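Side-chain contacts in cytochrome c class I (Sideroxydans lithotrophicus, PDB 4XXL), which probably carries electrons by means of a covalently bound heme c, as a class I cytochrome c that serves as an electron shuttle in lithoautotrophic growth: residues D54-Y58 against K59-E63; N109-D112 against W113-L117. All blocks are in the same frame, centred on the assembly; numbering follows the deposited sequence.

Interaction 1: residues D54-Y58 against K59-E63; sequences DGPSY and KKVAE. With HEC (heme c), chain B.
The N-cap of helix 58-65 forms this contact, just after a loop that passes along the heme c. Ser57 sits at the cap. Its OG accepts a hydrogen bond from Lys60 N at 3.1 Å, with an N-H...O angle of 159°. The side chain reaches that N-H because OG is held between its own backbone N and carbonyl carbon (chi1 75°). Without the hydroxyl, as with an alanine here, Lys60 N is likely to lose its capping partner and the first turn to be less firmly held. Ser57 O takes Val61 N, and Tyr58 O takes Ala62 N at 2.8 Å.

Apolar groups meet on the heme side. Pro56 CG lies 3.8 Å from Val61 CG2, and the two side chains cross obliquely. Val61 CG2 also lies at the edge of the Tyr58 ring, near its plane, and 3.8 Å from HEC CAA. Pro56 CD rests 3.6 Å from HEC C3D. Tyr58 OH comes within 3.2 Å of HEC C2B. The Tyr58 ring also stacks with that of His47, one of the two axial ligands of the heme iron. Pro56 O accepts from ND1 of the same histidine, which probably fixes the turn of the imidazole and makes it a stronger donor to the iron. Polar bonds thus start the helix, while its apolar side closes on the heme.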
loop_
_atom_site.group_PDB
_atom_site.type_symbol
_atom_site.label_atom_id
_atom_site.label_comp_id
_atom_site.label_asym_id
_atom_site.label_seq_id
_atom_site.Cartn_x
_atom_site.Cartn_y
_atom_site.Cartn_z
ATOM N N ASP A 54 -9.588 7.945 -3.568
ATOM C CA ASP A 54 -9.004 7.946 -4.930
ATOM C C ASP A 54 -8.470 6.535 -5.273
ATOM O O ASP A 54 -8.656 5.973 -6.376
ATOM C CB ASP A 54 -7.885 9.003 -5.040
ATOM C CG ASP A 54 -8.261 10.387 -4.431
ATOM O OD1 ASP A 54 -8.327 10.529 -3.167
ATOM O OD2 ASP A 54 -8.382 11.348 -5.243
ATOM N N GLY A 55 -7.870 5.915 -4.252
ATOM C CA GLY A 55 -7.329 4.583 -4.331
ATOM C C GLY A 55 -8.197 3.569 -3.559
ATOM O O GLY A 55 -9.106 3.941 -2.817
ATOM N N PRO A 56 -8.039 2.273 -3.810
ATOM C CA PRO A 56 -8.845 1.220 -3.106
ATOM C C PRO A 56 -8.580 1.214 -1.613
ATOM O O PRO A 56 -7.464 1.598 -1.153
ATOM C CB PRO A 56 -8.372 -0.079 -3.726
ATOM C CG PRO A 56 -6.991 0.270 -4.200
ATOM C CD PRO A 56 -7.067 1.666 -4.716
ATOM N N SER A 57 -9.578 0.813 -0.849
ATOM C CA SER A 57 -9.328 0.625 0.575
ATOM C C SER A 57 -8.275 -0.446 0.787
ATOM O O SER A 57 -8.120 -1.400 0.029
ATOM C CB SER A 57 -10.592 0.339 1.390
ATOM O OG SER A 57 -11.009 -0.995 1.147
ATOM N N TYR A 58 -7.582 -0.349 1.914
ATOM C CA TYR A 58 -6.575 -1.353 2.123
ATOM C C TYR A 58 -7.206 -2.677 2.478
ATOM O O TYR A 58 -6.608 -3.695 2.245
ATOM C CB TYR A 58 -5.545 -0.930 3.154
ATOM C CG TYR A 58 -4.624 0.174 2.650
ATOM C CD1 TYR A 58 -4.208 0.212 1.328
ATOM C CD2 TYR A 58 -4.078 1.115 3.518
ATOM C CE1 TYR A 58 -3.290 1.197 0.898
ATOM C CE2 TYR A 58 -3.187 2.082 3.095
ATOM C CZ TYR A 58 -2.781 2.122 1.795
ATOM O OH TYR A 58 -1.883 3.068 1.388
ATOM N N LYS A 59 -8.414 -2.655 3.050
ATOM C CA LYS A 59 -9.199 -3.879 3.271
ATOM C C LYS A 59 -9.431 -4.582 1.962
ATOM O O LYS A 59 -9.193 -5.803 1.878
ATOM C CB LYS A 59 -10.514 -3.553 3.975
ATOM C CG LYS A 59 -11.416 -4.796 4.152
ATOM C CD LYS A 59 -12.731 -4.482 4.871
ATOM C CE LYS A 59 -13.611 -5.734 4.819
ATOM N NZ LYS A 59 -14.287 -5.940 6.124
ATOM N N LYS A 60 -9.839 -3.843 0.916
ATOM C CA LYS A 60 -10.074 -4.440 -0.412
ATOM C C LYS A 60 -8.781 -4.967 -1.051
ATOM O O LYS A 60 -8.736 -6.026 -1.651
ATOM C CB LYS A 60 -10.729 -3.396 -1.320
ATOM C CG LYS A 60 -11.102 -3.864 -2.732
ATOM C CD LYS A 60 -11.857 -2.806 -3.520
ATOM C CE LYS A 60 -13.316 -2.765 -3.082
ATOM N NZ LYS A 60 -14.036 -3.976 -3.586
ATOM N N VAL A 61 -7.698 -4.244 -0.843
ATOM C CA VAL A 61 -6.411 -4.739 -1.323
ATOM C C VAL A 61 -6.069 -6.036 -0.627
ATOM O O VAL A 61 -5.550 -6.997 -1.242
ATOM C CB VAL A 61 -5.278 -3.723 -1.053
ATOM C CG1 VAL A 61 -3.938 -4.304 -1.429
ATOM C CG2 VAL A 61 -5.538 -2.475 -1.932
ATOM N N ALA A 62 -6.162 -6.049 0.705
ATOM C CA ALA A 62 -5.850 -7.264 1.483
ATOM C C ALA A 62 -6.700 -8.420 0.955
ATOM O O ALA A 62 -6.212 -9.547 0.828
ATOM C CB ALA A 62 -6.052 -7.043 2.952
ATOM N N GLU A 63 -7.983 -8.139 0.704
ATOM C CA GLU A 63 -8.884 -9.218 0.148
ATOM C C GLU A 63 -8.374 -9.700 -1.216
ATOM O O GLU A 63 -8.347 -10.917 -1.535
ATOM C CB GLU A 63 -10.320 -8.741 0.062
ATOM C CG GLU A 63 -11.000 -8.557 1.391
ATOM C CD GLU A 63 -12.287 -7.719 1.351
ATOM O OE1 GLU A 63 -12.581 -6.950 0.384
ATOM O OE2 GLU A 63 -13.019 -7.809 2.364
HETATM FE FE HEC B . -1.880 3.752 -3.786
HETATM C CHA HEC B . -3.281 1.189 -5.676
HETATM C CHB HEC B . -0.541 1.435 -1.605
HETATM C CHC HEC B . -0.088 6.261 -2.232
HETATM C CHD HEC B . -3.665 6.044 -5.494
HETATM N NA HEC B . -1.880 1.691 -3.720
HETATM C C1A HEC B . -2.572 0.862 -4.527
HETATM C C2A HEC B . -2.419 -0.450 -4.010
HETATM C C3A HEC B . -1.670 -0.349 -2.862
HETATM C C4A HEC B . -1.334 1.020 -2.675
HETATM C CMA HEC B . -1.275 -1.436 -1.911
HETATM C CAA HEC B . -3.028 -1.688 -4.668
HETATM C CBA HEC B . -2.070 -2.219 -5.710
HETATM C CGA HEC B . -2.509 -3.529 -6.342
HETATM O O1A HEC B . -3.686 -3.902 -6.237
HETATM O O2A HEC B . -1.619 -4.284 -6.860
HETATM N NB HEC B . -0.589 3.851 -2.231
HETATM C C1B HEC B . -0.167 2.783 -1.470
HETATM C C2B HEC B . 0.754 3.246 -0.483
HETATM C C3B HEC B . 0.925 4.570 -0.627
HETATM C C4B HEC B . 0.090 4.974 -1.751
HETATM C CMB HEC B . 1.438 2.359 0.518
HETATM C CAB HEC B . 1.848 5.502 0.055
HETATM C CBB HEC B . 3.189 5.127 -0.188
HETATM N NC HEC B . -1.923 5.826 -3.848
HETATM C C1C HEC B . -1.058 6.592 -3.134
HETATM C C2C HEC B . -1.470 7.913 -3.401
HETATM C C3C HEC B . -2.552 7.928 -4.259
HETATM C C4C HEC B . -2.775 6.551 -4.557
HETATM C CMC HEC B . -0.844 9.079 -2.730
HETATM C CAC HEC B . -3.324 9.140 -4.758
HETATM C CBC HEC B . -2.625 10.185 -5.376
HETATM N ND HEC B . -3.119 3.632 -5.284
HETATM C C1D HEC B . -3.806 4.682 -5.856
HETATM C C2D HEC B . -4.667 4.223 -6.974
HETATM C C3D HEC B . -4.537 2.904 -6.997
HETATM C C4D HEC B . -3.605 2.515 -5.922
HETATM C CMD HEC B . -5.514 5.087 -7.827
HETATM C CAD HEC B . -5.262 1.917 -7.929
HETATM C CBD HEC B . -4.465 1.671 -9.176
HETATM C CGD HEC B . -5.096 0.710 -10.190
HETATM O O1D HEC B . -5.976 -0.147 -9.872
HETATM O O2D HEC B . -4.652 0.745 -11.369
#

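Interaction 2: residues N109-D112 against W113-L117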
loop_
_atom_site.group_PDB
_atom_site.type_symbol
_atom_site.label_atom_id
_atom_site.label_comp_id
_atom_site.label_asym_id
_atom_site.label_seq_id
_atom_site.Cartn_x
_atom_site.Cartn_y
_atom_site.Cartn_z
ATOM N N ASN A 109 7.395 -3.736 6.432
ATOM C CA ASN A 109 6.456 -3.699 7.534
ATOM C C ASN A 109 5.146 -3.017 7.138
ATOM O O ASN A 109 4.036 -3.488 7.495
ATOM C CB ASN A 109 7.092 -2.962 8.723
ATOM C CG ASN A 109 6.179 -2.888 9.895
ATOM O OD1 ASN A 109 5.880 -3.894 10.504
ATOM N ND2 ASN A 109 5.699 -1.695 10.187
ATOM N N LEU A 110 5.228 -1.986 6.325
ATOM C CA LEU A 110 3.999 -1.338 5.857
ATOM C C LEU A 110 3.160 -2.275 4.923
ATOM O O LEU A 110 1.948 -2.399 5.112
ATOM C CB LEU A 110 4.290 -0.071 5.092
ATOM C CG LEU A 110 3.119 0.586 4.357
ATOM C CD1 LEU A 110 1.948 0.933 5.255
ATOM C CD2 LEU A 110 3.617 1.863 3.730
ATOM N N VAL A 111 3.805 -2.970 4.000
ATOM C CA VAL A 111 3.159 -3.954 3.140
ATOM C C VAL A 111 2.510 -5.024 3.983
ATOM O O VAL A 111 1.373 -5.436 3.752
ATOM C CB VAL A 111 4.168 -4.510 2.102
ATOM C CG1 VAL A 111 3.628 -5.764 1.354
ATOM C CG2 VAL A 111 4.443 -3.398 1.071
ATOM N N ASP A 112 3.250 -5.515 4.966
ATOM C CA ASP A 112 2.731 -6.603 5.805
ATOM C C ASP A 112 1.472 -6.149 6.569
ATOM O O ASP A 112 0.484 -6.897 6.712
ATOM C CB ASP A 112 3.779 -7.170 6.757
ATOM C CG ASP A 112 4.900 -7.906 6.055
ATOM O OD1 ASP A 112 4.739 -8.307 4.890
ATOM O OD2 ASP A 112 5.924 -8.106 6.703
ATOM N N TRP A 113 1.476 -4.904 7.005
ATOM C CA TRP A 113 0.296 -4.318 7.672
ATOM C C TRP A 113 -0.865 -4.295 6.722
ATOM O O TRP A 113 -1.947 -4.838 7.048
ATOM C CB TRP A 113 0.594 -2.934 8.225
ATOM C CG TRP A 113 -0.605 -2.308 8.896
ATOM C CD1 TRP A 113 -1.282 -2.752 9.972
ATOM C CD2 TRP A 113 -1.313 -1.133 8.441
ATOM N NE1 TRP A 113 -2.380 -1.954 10.213
ATOM C CE2 TRP A 113 -2.422 -0.953 9.299
ATOM C CE3 TRP A 113 -1.154 -0.272 7.381
ATOM C CZ2 TRP A 113 -3.320 0.092 9.149
ATOM C CZ3 TRP A 113 -2.037 0.755 7.232
ATOM C CH2 TRP A 113 -3.113 0.941 8.115
ATOM N N ILE A 114 -0.685 -3.702 5.555
ATOM C CA ILE A 114 -1.735 -3.695 4.550
ATOM C C ILE A 114 -2.355 -5.062 4.286
ATOM O O ILE A 114 -3.601 -5.187 4.276
ATOM C CB ILE A 114 -1.250 -3.028 3.228
ATOM C CG1 ILE A 114 -1.044 -1.503 3.462
ATOM C CG2 ILE A 114 -2.209 -3.299 2.069
ATOM C CD1 ILE A 114 -0.258 -0.810 2.352
ATOM N N LEU A 115 -1.496 -6.052 4.044
ATOM C CA LEU A 115 -1.985 -7.393 3.723
ATOM C C LEU A 115 -2.818 -8.028 4.824
ATOM O O LEU A 115 -3.552 -8.981 4.567
ATOM C CB LEU A 115 -0.852 -8.309 3.273
ATOM C CG LEU A 115 -0.193 -7.951 1.978
ATOM C CD1 LEU A 115 1.126 -8.666 1.722
ATOM C CD2 LEU A 115 -1.136 -8.192 0.811
ATOM N N SER A 116 -2.587 -7.602 6.064
ATOM C CA SER A 116 -3.356 -8.128 7.170
ATOM C C SER A 116 -4.756 -7.599 7.351
ATOM O O SER A 116 -5.497 -8.131 8.172
ATOM C CB SER A 116 -2.574 -7.773 8.466
ATOM O OG SER A 116 -2.732 -6.434 8.901
ATOM N N LEU A 117 -5.147 -6.566 6.602
ATOM C CA LEU A 117 -6.369 -5.801 6.925
ATOM C C LEU A 117 -7.688 -6.419 6.385
ATOM O O LEU A 117 -8.744 -5.845 6.598
ATOM C CB LEU A 117 -6.199 -4.396 6.404
ATOM C CG LEU A 117 -5.202 -3.537 7.178
ATOM C CD1 LEU A 117 -4.929 -2.250 6.458
ATOM C CD2 LEU A 117 -5.630 -3.281 8.611
#
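Leu110 CD1 touches two residues of the next turn. It lies 3.9 Å from Trp113 CE3, at the edge of the indole and near the ring plane. It also lies 4.0 Å from Ile114 CD1. CG of Leu110 stands opposite its backbone N (chi1 170°), and this carries the methyl forward to both neighbours. Val111 and Leu115 pack differently. Their side chains lie side by side and point the same way, with Val111 CG1 3.8 Å from Leu115 CD1. Leu117 CD1 sits over one face of the Trp113 ring, 3.8 Å above the plane and offset toward the rim.

The backbone sets these spacings. This is the last part of helix 104-115, the C-terminal helix of the cytochrome c fold. Three regular i to i+4 bonds run from Trp113 N to Asn109 O, Ile114 N to Leu110 O and Leu115 N to Val111 O. The Ile114 bond is almost straight, at 176°. The next one, Ser116 N to Asp112 O, is longer at 3.2 Å and bent to 137°. Ser116 OG turns back and donates to Trp113 O at 2.6 Å, on a lone pair in the carbonyl plane. That carbonyl also receives a weak bond from Ser116 N.

Farther out, Leu110 and Ile114 touch the heme, and Ile114 also meets Tyr58 and Val61 of helix 58-65. Val111 and Leu115 pack on Leu75 of helix 71-81, and Trp113 lies against Val31, Ala34 and Lys35 of helix 31-40. Asn109 ND2 bonds to Asp30 O, and Asp112 OD2 forms a salt bridge with Lys108 NZ.

In the fold
The two interactions sit at opposite ends of their helices. Interaction 1 starts helix 58-65, and interaction 2 lies at the end of helix 104-115. Their centres are 11 Å apart, and they touch directly. Ala62 CB packs 3.3 Å from Ile114 O, and Tyr58 CB lies 3.6 Å from Leu117 CD1. Both reach the heme, but interaction 1 gives it more residues. Interaction 2 is the more buried and joins helices 31-40, 58-65 and 71-81. Interaction 1 is partly buried, with Lys60 exposed. A serine side chain bonds to the backbone in each: Ser57 accepts at a helix start, whereas Ser116 donates near a helix end.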